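Local coordinates for protein tannase (Lactobacillus plantarum, PDB 3WA7) that probably hydrolyses the galloyl ester bonds of tannins, as a tannase of the alpha/beta-hydrolase fold, at residues Val39-Tyr53 with Leu102-Arg114. Sequence-based numbering, arbitrary orientation.
Sequences VAAIQVLNVFVPAAY and LKRGYVVVAAGIR
N46 and F48 pair antiparallel with A110 and V108, each pair joined by two backbone hydrogen bonds; V108 N to F48 O is nearly straight (177°). On the face carrying L45 and V47, L45 CD2 lies 4.0 Å from V109 CG1; with CG between backbone N and carbonyl carbon (chi1 58°), both methyls lie by that atom. Helix 131-145 covers this buried face, with Y142 on L45 and A139 on A111. Strand 44-50 is antiparallel to strand 107-111, which starts the parallel run of the central alpha/beta-hydrolase sheet. Where strand 44-50 runs out, ahead of strand 107-111, a Schellman motif at G105 ends helix 95-103, and Y53 OH donates to G105 O at 2.6 Å, in the carbonyl plane on a lone pair. P50 CB lies over one face of the Y53 ring, while P50 CD meets L102 CD2 at 3.9 Å. At the other end V39-A41 lies toward solvent, but I42 stays packed on I113 and R114. Buried beside that turn, Q43 OE1 accepts from V39 N and A40 N, and Q43 NE2 lies over one face of the R114 guanidinium, 3.1 Å from R114 NE, the planes 41° apart. These two donors do not bond each other; D135 takes both, by a hydrogen bond from Q43 and a salt bridge with R114.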
ATOM      1  N   VAL A  39      23.004   5.735   0.180  1.00 14.62           N
ATOM      2  CA  VAL A  39      23.376   5.849   1.585  1.00 14.03           C
ATOM      3  C   VAL A  39      23.150   4.537   2.330  1.00 13.36           C
ATOM      4  O   VAL A  39      23.525   4.402   3.495  1.00 14.88           O
ATOM      5  CB  VAL A  39      22.570   6.965   2.286  1.00 15.93           C
ATOM      6  CG1 VAL A  39      22.922   8.313   1.678  1.00 15.10           C
ATOM      7  CG2 VAL A  39      21.073   6.697   2.147  1.00 15.38           C
ATOM      8  N   ALA A  40      22.539   3.570   1.652  1.00 12.82           N
ATOM      9  CA  ALA A  40      22.261   2.272   2.251  1.00 11.95           C
ATOM     10  C   ALA A  40      22.384   1.163   1.211  1.00 11.48           C
ATOM     11  O   ALA A  40      22.042   1.352   0.049  1.00  9.63           O
ATOM     12  CB  ALA A  40      20.864   2.267   2.861  1.00 12.65           C
ATOM     13  N   ALA A  41      22.862   0.003   1.647  1.00 12.47           N
ATOM     14  CA  ALA A  41      23.059  -1.137   0.756  1.00 12.95           C
ATOM     15  C   ALA A  41      21.778  -1.629   0.093  1.00 12.18           C
ATOM     16  O   ALA A  41      21.814  -2.169  -1.010  1.00 13.23           O
ATOM     17  CB  ALA A  41      23.718  -2.283   1.521  1.00 13.41           C
ATOM     18  N   ILE A  42      20.647  -1.433   0.761  1.00 12.05           N
ATOM     19  CA  ILE A  42      19.367  -1.887   0.232  1.00 11.33           C
ATOM     20  C   ILE A  42      18.951  -1.159  -1.049  1.00 10.57           C
ATOM     21  O   ILE A  42      18.073  -1.631  -1.777  1.00 11.34           O
ATOM     22  CB  ILE A  42      18.253  -1.729   1.297  1.00 10.24           C
ATOM     23  CG1 ILE A  42      17.032  -2.563   0.900  1.00 11.92           C
ATOM     24  CG2 ILE A  42      17.880  -0.256   1.452  1.00 10.72           C
ATOM     25  CD1 ILE A  42      15.963  -2.632   1.976  1.00  9.93           C
ATOM     26  N   GLN A  43      19.592  -0.027  -1.333  1.00  9.46           N
ATOM     27  CA  GLN A  43      19.263   0.763  -2.516  1.00  8.42           C
ATOM     28  C   GLN A  43      19.795   0.210  -3.837  1.00  9.44           C
ATOM     29  O   GLN A  43      20.657   0.813  -4.482  1.00  9.63           O
ATOM     30  CB  GLN A  43      19.733   2.213  -2.334  1.00  9.80           C
ATOM     31  CG  GLN A  43      18.997   2.968  -1.234  1.00 10.41           C
ATOM     32  CD  GLN A  43      19.515   4.380  -1.054  1.00 11.31           C
ATOM     33  OE1 GLN A  43      20.673   4.586  -0.690  1.00 13.65           O
ATOM     34  NE2 GLN A  43      18.661   5.363  -1.316  1.00 10.05           N
ATOM     35  N   VAL A  44      19.271  -0.947  -4.227  1.00  9.43           N
ATOM     36  CA  VAL A  44      19.632  -1.594  -5.481  1.00  8.71           C
ATOM     37  C   VAL A  44      18.339  -2.170  -6.036  1.00  7.83           C
ATOM     38  O   VAL A  44      17.347  -2.287  -5.313  1.00  6.83           O
ATOM     39  CB  VAL A  44      20.651  -2.751  -5.289  1.00  9.84           C
ATOM     40  CG1 VAL A  44      21.981  -2.199  -4.799  1.00 11.03           C
ATOM     41  CG2 VAL A  44      20.101  -3.790  -4.318  1.00  9.37           C
ATOM     42  N   LEU A  45      18.330  -2.502  -7.318  1.00  7.71           N
ATOM     43  CA  LEU A  45      17.134  -3.078  -7.914  1.00  7.69           C
ATOM     44  C   LEU A  45      17.495  -4.277  -8.775  1.00  7.56           C
ATOM     45  O   LEU A  45      18.651  -4.437  -9.184  1.00  6.86           O
ATOM     46  CB  LEU A  45      16.371  -2.018  -8.730  1.00  8.49           C
ATOM     47  CG  LEU A  45      17.031  -1.264  -9.892  1.00  8.73           C
ATOM     48  CD1 LEU A  45      17.162  -2.171 -11.106  1.00  9.48           C
ATOM     49  CD2 LEU A  45      16.181  -0.052 -10.253  1.00  9.16           C
ATOM     50  N   ASN A  46      16.507  -5.137  -9.007  1.00  7.13           N
ATOM     51  CA  ASN A  46      16.681  -6.327  -9.826  1.00  8.02           C
ATOM     52  C   ASN A  46      15.750  -6.228 -11.024  1.00  7.87           C
ATOM     53  O   ASN A  46      14.619  -5.755 -10.904  1.00  9.09           O
ATOM     54  CB  ASN A  46      16.335  -7.598  -9.042  1.00  7.77           C
ATOM     55  CG  ASN A  46      17.233  -7.816  -7.846  1.00  9.07           C
ATOM     56  OD1 ASN A  46      18.400  -7.427  -7.847  1.00  9.35           O
ATOM     57  ND2 ASN A  46      16.698  -8.473  -6.821  1.00  8.58           N
ATOM     58  N   VAL A  47      16.230  -6.685 -12.176  1.00  6.53           N
ATOM     59  CA  VAL A  47      15.453  -6.656 -13.407  1.00  6.66           C
ATOM     60  C   VAL A  47      15.233  -8.077 -13.918  1.00  7.48           C
ATOM     61  O   VAL A  47      16.181  -8.850 -14.040  1.00  7.85           O
ATOM     62  CB  VAL A  47      16.188  -5.853 -14.500  1.00  5.68           C
ATOM     63  CG1 VAL A  47      15.375  -5.846 -15.783  1.00  5.90           C
ATOM     64  CG2 VAL A  47      16.434  -4.435 -14.019  1.00  4.52           C
ATOM     65  N   PHE A  48      13.981  -8.415 -14.212  1.00  5.97           N
ATOM     66  CA  PHE A  48      13.647  -9.741 -14.720  1.00  6.59           C
ATOM     67  C   PHE A  48      12.864  -9.593 -16.018  1.00  6.44           C
ATOM     68  O   PHE A  48      11.874  -8.863 -16.084  1.00  5.83           O
ATOM     69  CB  PHE A  48      12.854 -10.519 -13.673  1.00  6.61           C
ATOM     70  CG  PHE A  48      13.554 -10.601 -12.350  1.00  5.94           C
ATOM     71  CD1 PHE A  48      13.196  -9.755 -11.306  1.00  4.69           C
ATOM     72  CD2 PHE A  48      14.615 -11.481 -12.170  1.00  5.76           C
ATOM     73  CE1 PHE A  48      13.889  -9.780 -10.099  1.00  6.83           C
ATOM     74  CE2 PHE A  48      15.317 -11.516 -10.962  1.00  5.54           C
ATOM     75  CZ  PHE A  48      14.951 -10.661  -9.925  1.00  4.70           C
ATOM     76  N   VAL A  49      13.322 -10.300 -17.046  1.00  6.39           N
ATOM     77  CA  VAL A  49      12.719 -10.204 -18.367  1.00  5.28           C
ATOM     78  C   VAL A  49      12.370 -11.547 -18.995  1.00  6.29           C
ATOM     79  O   VAL A  49      13.187 -12.464 -19.000  1.00  7.04           O
ATOM     80  CB  VAL A  49      13.692  -9.478 -19.332  1.00  6.87           C
ATOM     81  CG1 VAL A  49      13.036  -9.272 -20.688  1.00  8.46           C
ATOM     82  CG2 VAL A  49      14.136  -8.148 -18.729  1.00  7.50           C
ATOM     83  N   PRO A  50      11.142 -11.681 -19.526  1.00  5.91           N
ATOM     84  CA  PRO A  50      10.758 -12.946 -20.160  1.00  6.52           C
ATOM     85  C   PRO A  50      11.769 -13.221 -21.274  1.00  6.54           C
ATOM     86  O   PRO A  50      12.127 -12.314 -22.025  1.00  5.91           O
ATOM     87  CB  PRO A  50       9.364 -12.647 -20.700  1.00  6.13           C
ATOM     88  CG  PRO A  50       8.813 -11.701 -19.650  1.00  7.69           C
ATOM     89  CD  PRO A  50       9.990 -10.767 -19.432  1.00  5.89           C
ATOM     90  N   ALA A  51      12.223 -14.464 -21.380  1.00  6.65           N
ATOM     91  CA  ALA A  51      13.217 -14.832 -22.384  1.00  7.30           C
ATOM     92  C   ALA A  51      12.856 -14.414 -23.809  1.00  6.78           C
ATOM     93  O   ALA A  51      13.735 -14.072 -24.601  1.00  6.76           O
ATOM     94  CB  ALA A  51      13.470 -16.340 -22.333  1.00  7.23           C
ATOM     95  N   ALA A  52      11.570 -14.444 -24.136  1.00  6.79           N
ATOM     96  CA  ALA A  52      11.119 -14.080 -25.476  1.00  8.52           C
ATOM     97  C   ALA A  52      11.588 -12.703 -25.932  1.00  8.66           C
ATOM     98  O   ALA A  52      11.798 -12.479 -27.123  1.00  8.31           O
ATOM     99  CB  ALA A  52       9.600 -14.149 -25.547  1.00  8.55           C
ATOM    100  N   TYR A  53      11.762 -11.786 -24.987  1.00  7.77           N
ATOM    101  CA  TYR A  53      12.171 -10.423 -25.319  1.00  7.68           C
ATOM    102  C   TYR A  53      13.641 -10.271 -25.698  1.00 10.13           C
ATOM    103  O   TYR A  53      14.105  -9.169 -25.998  1.00 10.06           O
ATOM    104  CB  TYR A  53      11.778  -9.489 -24.169  1.00  7.76           C
ATOM    105  CG  TYR A  53      10.284  -9.532 -23.877  1.00  8.02           C
ATOM    106  CD1 TYR A  53       9.765  -9.047 -22.674  1.00  6.90           C
ATOM    107  CD2 TYR A  53       9.393 -10.096 -24.795  1.00  8.34           C
ATOM    108  CE1 TYR A  53       8.394  -9.136 -22.392  1.00  6.99           C
ATOM    109  CE2 TYR A  53       8.030 -10.187 -24.524  1.00  8.75           C
ATOM    110  CZ  TYR A  53       7.535  -9.712 -23.322  1.00  8.66           C
ATOM    111  OH  TYR A  53       6.188  -9.844 -23.052  1.00  7.94           O
ATOM    112  N   LEU A 102       6.059 -12.872 -15.041  1.00  7.68           N
ATOM    113  CA  LEU A 102       6.959 -13.208 -16.139  1.00  7.02           C
ATOM    114  C   LEU A 102       6.235 -14.112 -17.130  1.00  8.38           C
ATOM    115  O   LEU A 102       6.356 -13.952 -18.345  1.00  8.11           O
ATOM    116  CB  LEU A 102       8.206 -13.908 -15.596  1.00  7.31           C
ATOM    117  CG  LEU A 102       9.140 -12.988 -14.806  1.00  8.13           C
ATOM    118  CD1 LEU A 102      10.211 -13.808 -14.097  1.00  8.21           C
ATOM    119  CD2 LEU A 102       9.762 -11.969 -15.756  1.00  8.99           C
ATOM    120  N   LYS A 103       5.476 -15.059 -16.592  1.00  7.55           N
ATOM    121  CA  LYS A 103       4.705 -15.994 -17.403  1.00  9.66           C
ATOM    122  C   LYS A 103       3.661 -15.230 -18.222  1.00 10.17           C
ATOM    123  O   LYS A 103       3.325 -15.616 -19.345  1.00  9.94           O
ATOM    124  CB  LYS A 103       4.015 -17.015 -16.486  1.00  8.98           C
ATOM    125  CG  LYS A 103       3.208 -18.083 -17.208  1.00 15.30           C
ATOM    126  CD  LYS A 103       2.668 -19.106 -16.220  1.00 16.51           C
ATOM    127  CE  LYS A 103       1.883 -20.208 -16.917  1.00 21.39           C
ATOM    128  NZ  LYS A 103       0.680 -19.671 -17.613  1.00 24.17           N
ATOM    129  N   ARG A 104       3.168 -14.132 -17.652  1.00  9.82           N
ATOM    130  CA  ARG A 104       2.158 -13.295 -18.295  1.00  9.70           C
ATOM    131  C   ARG A 104       2.757 -12.333 -19.325  1.00 10.05           C
ATOM    132  O   ARG A 104       2.025 -11.642 -20.034  1.00  9.92           O
ATOM    133  CB  ARG A 104       1.407 -12.492 -17.231  1.00 11.73           C
ATOM    134  CG  ARG A 104       0.123 -11.844 -17.711  1.00 12.11           C
ATOM    135  CD  ARG A 104      -1.015 -12.852 -17.759  1.00 16.02           C
ATOM    136  NE  ARG A 104      -2.306 -12.196 -17.945  1.00 15.22           N
ATOM    137  CZ  ARG A 104      -3.463 -12.693 -17.520  1.00 13.46           C
ATOM    138  NH1 ARG A 104      -3.496 -13.855 -16.882  1.00 14.35           N
ATOM    139  NH2 ARG A 104      -4.588 -12.021 -17.723  1.00 13.81           N
ATOM    140  N   GLY A 105       4.084 -12.283 -19.398  1.00  7.47           N
ATOM    141  CA  GLY A 105       4.744 -11.415 -20.358  1.00  7.72           C
ATOM    142  C   GLY A 105       5.160 -10.051 -19.839  1.00  7.24           C
ATOM    143  O   GLY A 105       5.544  -9.176 -20.617  1.00  8.03           O
ATOM    144  N   TYR A 106       5.091  -9.854 -18.527  1.00  7.42           N
ATOM    145  CA  TYR A 106       5.478  -8.569 -17.948  1.00  6.29           C
ATOM    146  C   TYR A 106       6.960  -8.532 -17.614  1.00  7.11           C
ATOM    147  O   TYR A 106       7.547  -9.547 -17.240  1.00  6.45           O
ATOM    148  CB  TYR A 106       4.730  -8.305 -16.638  1.00  6.13           C
ATOM    149  CG  TYR A 106       3.224  -8.366 -16.709  1.00  6.42           C
ATOM    150  CD1 TYR A 106       2.474  -8.542 -15.549  1.00  8.84           C
ATOM    151  CD2 TYR A 106       2.545  -8.254 -17.923  1.00  8.38           C
ATOM    152  CE1 TYR A 106       1.089  -8.611 -15.588  1.00 10.59           C
ATOM    153  CE2 TYR A 106       1.153  -8.322 -17.975  1.00  8.23           C
ATOM    154  CZ  TYR A 106       0.434  -8.502 -16.802  1.00  9.06           C
ATOM    155  OH  TYR A 106      -0.940  -8.582 -16.833  1.00  9.88           O
ATOM    156  N   VAL A 107       7.562  -7.358 -17.761  1.00  6.45           N
ATOM    157  CA  VAL A 107       8.948  -7.178 -17.371  1.00  5.50           C
ATOM    158  C   VAL A 107       8.776  -6.777 -15.905  1.00  6.47           C
ATOM    159  O   VAL A 107       7.806  -6.101 -15.557  1.00  6.89           O
ATOM    160  CB  VAL A 107       9.626  -6.037 -18.159  1.00  6.07           C
ATOM    161  CG1 VAL A 107      10.901  -5.581 -17.445  1.00  5.58           C
ATOM    162  CG2 VAL A 107       9.977  -6.525 -19.558  1.00  6.09           C
ATOM    163  N   VAL A 108       9.685  -7.212 -15.042  1.00  6.47           N
ATOM    164  CA  VAL A 108       9.575  -6.876 -13.629  1.00  6.42           C
ATOM    165  C   VAL A 108      10.836  -6.214 -13.097  1.00  6.25           C
ATOM    166  O   VAL A 108      11.943  -6.732 -13.254  1.00  6.93           O
ATOM    167  CB  VAL A 108       9.288  -8.133 -12.761  1.00  6.28           C
ATOM    168  CG1 VAL A 108       9.165  -7.736 -11.285  1.00  6.68           C
ATOM    169  CG2 VAL A 108       8.013  -8.820 -13.235  1.00  6.77           C
ATOM    170  N   VAL A 109      10.667  -5.045 -12.493  1.00  5.25           N
ATOM    171  CA  VAL A 109      11.793  -4.344 -11.893  1.00  5.51           C
ATOM    172  C   VAL A 109      11.435  -4.247 -10.416  1.00  6.34           C
ATOM    173  O   VAL A 109      10.503  -3.541 -10.031  1.00  5.32           O
ATOM    174  CB  VAL A 109      11.991  -2.940 -12.504  1.00  5.23           C
ATOM    175  CG1 VAL A 109      13.124  -2.211 -11.779  1.00  5.89           C
ATOM    176  CG2 VAL A 109      12.332  -3.071 -13.986  1.00  5.92           C
ATOM    177  N   ALA A 110      12.163  -5.002  -9.598  1.00  7.12           N
ATOM    178  CA  ALA A 110      11.926  -5.039  -8.161  1.00  5.18           C
ATOM    179  C   ALA A 110      13.026  -4.276  -7.442  1.00  6.49           C
ATOM    180  O   ALA A 110      14.161  -4.743  -7.350  1.00  8.29           O
ATOM    181  CB  ALA A 110      11.888  -6.484  -7.684  1.00  6.36           C
ATOM    182  N   ALA A 111      12.678  -3.104  -6.925  1.00  6.48           N
ATOM    183  CA  ALA A 111      13.651  -2.264  -6.241  1.00  7.49           C
ATOM    184  C   ALA A 111      13.645  -2.401  -4.723  1.00  7.96           C
ATOM    185  O   ALA A 111      12.595  -2.587  -4.106  1.00  8.29           O
ATOM    186  CB  ALA A 111      13.428  -0.804  -6.629  1.00  9.52           C
ATOM    187  N   GLY A 112      14.837  -2.324  -4.134  1.00  7.24           N
ATOM    188  CA  GLY A 112      14.968  -2.385  -2.689  1.00  7.37           C
ATOM    189  C   GLY A 112      14.634  -0.987  -2.203  1.00  7.83           C
ATOM    190  O   GLY A 112      15.032  -0.004  -2.830  1.00  8.95           O
ATOM    191  N   ILE A 113      13.915  -0.893  -1.090  1.00  6.35           N
ATOM    192  CA  ILE A 113      13.476   0.390  -0.551  1.00  8.05           C
ATOM    193  C   ILE A 113      13.855   0.581   0.917  1.00  5.66           C
ATOM    194  O   ILE A 113      13.625  -0.300   1.739  1.00  6.69           O
ATOM    195  CB  ILE A 113      11.930   0.505  -0.669  1.00  7.57           C
ATOM    196  CG1 ILE A 113      11.503   0.308  -2.127  1.00  8.63           C
ATOM    197  CG2 ILE A 113      11.454   1.843  -0.128  1.00  7.95           C
ATOM    198  CD1 ILE A 113      12.013   1.383  -3.074  1.00  7.61           C
ATOM    199  N   ARG A 114      14.433   1.735   1.241  1.00  7.13           N
ATOM    200  CA  ARG A 114      14.808   2.030   2.623  1.00  6.50           C
ATOM    201  C   ARG A 114      13.578   2.080   3.523  1.00  6.29           C
ATOM    202  O   ARG A 114      12.490   2.459   3.084  1.00  6.75           O
ATOM    203  CB  ARG A 114      15.526   3.376   2.708  1.00  5.82           C
ATOM    204  CG  ARG A 114      16.968   3.369   2.246  1.00  6.16           C
ATOM    205  CD  ARG A 114      17.509   4.785   2.287  1.00  5.85           C
ATOM    206  NE  ARG A 114      16.890   5.614   1.259  1.00  7.54           N
ATOM    207  CZ  ARG A 114      16.959   6.942   1.222  1.00  9.12           C
ATOM    208  NH1 ARG A 114      17.611   7.606   2.168  1.00  8.19           N
ATOM    209  NH2 ARG A 114      16.407   7.604   0.214  1.00  7.70           N
TER